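Local structure of iron-regulated outer membrane protein (Neisseria meningitidis, 4B7O) at residues Y125-I130 with S510-D515; H386-P391 with N439-D444. The protein transports iron across the outer membrane as a TonB-dependent transporter, probably as ferric siderophore complexes. All coordinates share one frame; numbering follows the deposited sequence.

Overall arrangement
Contact 1 joins a plug loop (125-130) to a loop that follows a barrel strand (510-515). Contact 2 is the pairing of two neighbouring barrel strands at the ends of the long loop that joins them (386-391 with 439-444). Their centres lie about 9 Å apart, and the two contacts touch. One tie is a salt bridge between D127 OD2 and K442 NZ, 2.8 Å long. A second, between S510 OG and D444 OD1, is a probable hydrogen bond, also 2.8 Å. K442 and D444 thus reach from the barrel wall to both segments of contact 1. Together the contacts show plug, barrel wall and barrel loop meeting in the family's plug-in-barrel fold.

Contact 1 of 2, residues Y125-I130 with S510-D515; sequences YSDSQI and SPRLYD
D127 and R512 bring opposite charges together without forming a salt bridge. D127 OD2 lies 4.0 Å from R512 NE. The oxygen stands off to one side of the plane of the guanidinium, where no N-H is directed. The two flat groups are nearly parallel, 5° apart, while the side chains cross at about a right angle. Within this pair the nearest approach is D127 OD2 on R512 CD, at 3.2 Å. Each charge has its main partner outside this pair. D127 OD2 is bridged by K442. R512 NH2 bridges E535 and also bonds to the carbonyl of N115. Within its own segment, R512 NH1 makes a weak bond back to S510 O at 3.1 Å.

A second polar pair is Q129 NE2 and D515 OD1, 2.9 Å apart. Their amide and carboxylate planes are turned 75° to each other. Q129 CG stands between its own backbone N and carbonyl carbon (chi1 74°), and the extended chain beyond it carries the amide across to D515.

The remaining touches are van der Waals. S128 OG lies against the L513 methyl CD1 at 3.7 Å. D515 CB sits 3.4 Å from I130 O. The two segments run almost in the same direction where they meet, and the CA atoms of I130 and D515 are 5.3 Å apart. Backbone bonds follow just past D515, Q129 with A516 and I130 with L517.

This joins the plug domain to a loop that follows barrel strand 498-509. Most of the residues that touch are buried. Charge here is shared around a network rather than paired off. D127 and R512 probably attract each other weakly, without a directed bond. K442 and E535, which form the salt bridges, probably do most to balance these charges.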
# COMPACT_ATOMS: atom_id res chain seq x y z
N TYR A 125 8.67 -0.31 5.82
CA TYR A 125 7.25 -0.50 5.87
C TYR A 125 6.94 -1.23 7.18
O TYR A 125 7.74 -1.96 7.73
CB TYR A 125 6.81 -1.38 4.68
CG TYR A 125 7.64 -2.69 4.51
CD1 TYR A 125 8.81 -2.70 3.76
CD2 TYR A 125 7.24 -3.88 5.08
CE1 TYR A 125 9.58 -3.86 3.62
CE2 TYR A 125 7.98 -5.04 4.92
CZ TYR A 125 9.15 -5.01 4.18
OH TYR A 125 9.87 -6.15 4.02
N SER A 126 5.71 -1.12 7.60
CA SER A 126 5.29 -1.59 8.89
C SER A 126 4.00 -2.31 8.58
O SER A 126 3.37 -2.01 7.58
CB SER A 126 4.98 -0.36 9.75
OG SER A 126 4.08 -0.65 10.77
N ASP A 127 3.60 -3.24 9.42
CA ASP A 127 2.41 -3.98 9.10
C ASP A 127 1.33 -3.78 10.12
O ASP A 127 0.22 -4.33 9.99
CB ASP A 127 2.77 -5.45 8.84
CG ASP A 127 3.19 -6.20 10.08
OD1 ASP A 127 3.67 -5.56 11.04
OD2 ASP A 127 3.06 -7.44 10.07
N SER A 128 1.61 -2.96 11.12
CA SER A 128 0.57 -2.63 12.11
C SER A 128 -0.34 -1.51 11.62
O SER A 128 -0.04 -0.83 10.64
CB SER A 128 1.18 -2.30 13.47
OG SER A 128 2.10 -3.33 13.83
N GLN A 129 -1.49 -1.39 12.24
CA GLN A 129 -2.40 -0.35 11.86
C GLN A 129 -2.89 0.48 13.07
O GLN A 129 -2.78 0.06 14.21
CB GLN A 129 -3.57 -1.00 11.17
CG GLN A 129 -4.49 -1.71 12.11
CD GLN A 129 -5.64 -2.32 11.39
OE1 GLN A 129 -6.09 -1.80 10.37
NE2 GLN A 129 -6.10 -3.45 11.87
N ILE A 130 -3.44 1.66 12.77
CA ILE A 130 -4.22 2.46 13.71
C ILE A 130 -5.60 1.88 14.15
O ILE A 130 -5.83 1.73 15.32
CB ILE A 130 -4.34 3.91 13.18
CG1 ILE A 130 -2.93 4.52 13.10
CG2 ILE A 130 -5.23 4.76 14.10
CD1 ILE A 130 -2.88 5.73 12.22
N SER A 510 4.08 -12.91 10.03
CA SER A 510 3.77 -12.90 11.47
C SER A 510 2.51 -12.19 11.83
O SER A 510 2.11 -11.25 11.16
CB SER A 510 4.90 -12.18 12.22
OG SER A 510 5.18 -10.89 11.66
N PRO A 511 1.84 -12.63 12.90
CA PRO A 511 0.54 -12.05 13.31
C PRO A 511 0.69 -10.57 13.46
O PRO A 511 1.74 -10.12 13.92
CB PRO A 511 0.31 -12.63 14.69
CG PRO A 511 1.30 -13.74 14.87
CD PRO A 511 2.16 -13.84 13.67
N ARG A 512 -0.29 -9.79 13.04
CA ARG A 512 -0.24 -8.35 13.28
C ARG A 512 -0.65 -8.02 14.70
O ARG A 512 -1.56 -8.64 15.24
CB ARG A 512 -1.12 -7.58 12.32
CG ARG A 512 -1.28 -8.24 10.96
CD ARG A 512 -0.01 -8.48 10.15
NE ARG A 512 -0.44 -9.07 8.87
CZ ARG A 512 -0.75 -10.36 8.66
NH1 ARG A 512 -0.58 -11.30 9.60
NH2 ARG A 512 -1.19 -10.74 7.46
N LEU A 513 0.02 -7.05 15.31
CA LEU A 513 -0.44 -6.50 16.59
C LEU A 513 -1.83 -5.90 16.42
O LEU A 513 -2.18 -5.41 15.36
CB LEU A 513 0.53 -5.44 17.08
CG LEU A 513 2.01 -5.87 17.14
CD1 LEU A 513 2.97 -4.70 17.16
CD2 LEU A 513 2.30 -6.78 18.33
N TYR A 514 -2.64 -5.97 17.46
CA TYR A 514 -4.03 -5.42 17.44
C TYR A 514 -4.05 -3.90 17.18
O TYR A 514 -2.99 -3.24 17.26
CB TYR A 514 -4.70 -5.78 18.78
CG TYR A 514 -6.21 -5.69 18.87
CD1 TYR A 514 -7.04 -6.59 18.17
CD2 TYR A 514 -6.82 -4.74 19.72
CE1 TYR A 514 -8.44 -6.52 18.29
CE2 TYR A 514 -8.20 -4.66 19.82
CZ TYR A 514 -9.00 -5.53 19.13
OH TYR A 514 -10.37 -5.38 19.30
N ASP A 515 -5.20 -3.35 16.85
CA ASP A 515 -5.25 -1.90 16.46
C ASP A 515 -4.56 -1.03 17.47
O ASP A 515 -4.78 -1.17 18.69
CB ASP A 515 -6.70 -1.43 16.34
CG ASP A 515 -7.46 -2.18 15.27
OD1 ASP A 515 -6.82 -3.10 14.69
OD2 ASP A 515 -8.66 -1.85 15.03

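Contact 2 of 2, residues H386-P391 with N439-D444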
# COMPACT_ATOMS: atom_id res chain seq x y z
N HIS A 386 11.66 -4.10 13.98
CA HIS A 386 11.05 -3.94 15.32
C HIS A 386 9.91 -2.96 15.30
O HIS A 386 10.07 -1.78 14.87
CB HIS A 386 12.11 -3.49 16.36
CG HIS A 386 11.61 -3.54 17.80
ND1 HIS A 386 10.96 -2.50 18.38
CD2 HIS A 386 11.65 -4.57 18.75
CE1 HIS A 386 10.62 -2.85 19.63
NE2 HIS A 386 11.03 -4.11 19.85
N GLN A 387 8.76 -3.44 15.75
CA GLN A 387 7.62 -2.58 15.95
C GLN A 387 7.21 -2.34 17.38
O GLN A 387 7.13 -3.30 18.15
CB GLN A 387 6.41 -3.14 15.22
CG GLN A 387 6.35 -2.62 13.82
CD GLN A 387 5.54 -3.50 12.94
OE1 GLN A 387 5.93 -4.64 12.65
NE2 GLN A 387 4.39 -2.99 12.51
N GLU A 388 6.82 -1.11 17.70
CA GLU A 388 6.29 -0.82 19.05
C GLU A 388 5.13 0.13 18.98
O GLU A 388 5.27 1.23 18.41
CB GLU A 388 7.36 -0.22 19.98
CG GLU A 388 6.91 -0.13 21.44
CD GLU A 388 7.95 0.42 22.47
OE1 GLU A 388 9.15 0.71 22.13
OE2 GLU A 388 7.56 0.60 23.66
N ILE A 389 3.99 -0.29 19.54
CA ILE A 389 2.79 0.52 19.61
C ILE A 389 2.83 1.18 21.01
O ILE A 389 3.04 0.49 21.98
CB ILE A 389 1.56 -0.39 19.51
CG1 ILE A 389 1.34 -0.94 18.10
CG2 ILE A 389 0.32 0.32 19.87
CD1 ILE A 389 0.03 -1.69 17.86
N LYS A 390 2.65 2.50 21.10
CA LYS A 390 2.78 3.28 22.37
C LYS A 390 1.63 4.21 22.46
O LYS A 390 1.66 5.27 21.83
CB LYS A 390 4.03 4.17 22.36
CG LYS A 390 5.19 3.51 21.65
CD LYS A 390 6.29 4.50 21.32
CE LYS A 390 7.49 3.70 20.87
NZ LYS A 390 8.70 4.54 20.86
N PRO A 391 0.56 3.80 23.14
CA PRO A 391 -0.60 4.67 23.34
C PRO A 391 -0.32 5.74 24.43
O PRO A 391 0.69 5.65 25.13
CB PRO A 391 -1.67 3.70 23.78
CG PRO A 391 -0.93 2.57 24.43
CD PRO A 391 0.45 2.55 23.89
N ASN A 439 3.55 -1.68 26.51
CA ASN A 439 3.56 -1.47 25.08
C ASN A 439 3.82 -2.75 24.29
O ASN A 439 4.91 -3.33 24.40
CB ASN A 439 4.66 -0.49 24.76
CG ASN A 439 4.27 0.90 25.11
OD1 ASN A 439 3.16 1.13 25.59
ND2 ASN A 439 5.15 1.85 24.82
N PRO A 440 2.88 -3.14 23.44
CA PRO A 440 3.02 -4.32 22.59
C PRO A 440 4.12 -4.10 21.61
O PRO A 440 4.34 -2.95 21.19
CB PRO A 440 1.68 -4.40 21.87
CG PRO A 440 0.77 -3.46 22.61
CD PRO A 440 1.69 -2.37 23.07
N THR A 441 4.88 -5.16 21.34
CA THR A 441 5.93 -5.09 20.34
C THR A 441 6.03 -6.37 19.47
O THR A 441 5.42 -7.40 19.76
CB THR A 441 7.30 -4.86 20.99
OG1 THR A 441 7.69 -6.06 21.64
CG2 THR A 441 7.27 -3.74 22.00
N LYS A 442 6.82 -6.30 18.41
CA LYS A 442 6.97 -7.43 17.48
C LYS A 442 8.29 -7.28 16.81
O LYS A 442 8.60 -6.20 16.28
CB LYS A 442 5.87 -7.48 16.44
CG LYS A 442 5.91 -8.78 15.65
CD LYS A 442 4.67 -8.95 14.79
CE LYS A 442 4.90 -8.31 13.43
NZ LYS A 442 3.66 -8.49 12.63
N THR A 443 9.12 -8.32 16.91
CA THR A 443 10.38 -8.35 16.18
C THR A 443 10.25 -9.37 15.04
O THR A 443 9.74 -10.46 15.26
CB THR A 443 11.51 -8.80 17.11
OG1 THR A 443 11.60 -7.88 18.20
CG2 THR A 443 12.85 -8.85 16.39
N ASP A 444 10.65 -9.00 13.83
CA ASP A 444 10.69 -9.95 12.70
C ASP A 444 12.11 -10.00 12.24
O ASP A 444 12.77 -8.95 12.11
CB ASP A 444 9.76 -9.58 11.56
CG ASP A 444 8.30 -9.81 11.88
OD1 ASP A 444 7.90 -10.96 12.16
OD2 ASP A 444 7.50 -8.84 11.81
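K442 O accepts the backbone N-H of Q387 at 2.8 Å, in a bond that is almost straight (177°). The same oxygen also takes a CA-H contact from H386 CA at 3.5 Å. The return bond, K442 N to Q387 O, completes the hydrogen-bonded pair. I389 N then bonds to P440 O at 3.1 Å. P440 lies just before its strand begins, so this bond extends the backbone hydrogen bonding beyond the last bridge, E388 with T441.

The face with H386, E388, T441 and T443 packs across the strands. The edge of the H386 ring meets T443 OG1, with CD2 3.4 Å away. E388 and T441 lie side by side and point the same way, touching through E388 CG and T441 CG2 at 3.7 Å.

E388 also holds N439. Its CG is anti to the backbone N (chi1 -170°) and its chain is extended, so the carboxylate reaches N439 ND2. That bond, to OE2, is 3.0 Å long. OE2 is met on its anti side, and the donor lies 33° out of the carboxylate plane.

Q387 and K442 share the other face, turned to the plug. K442 NZ also hydrogen-bonds to P511 O, in the barrel loop.

Antiparallel neighbours joined through a long loop are typical of a TonB-dependent transporter's transmembrane barrel.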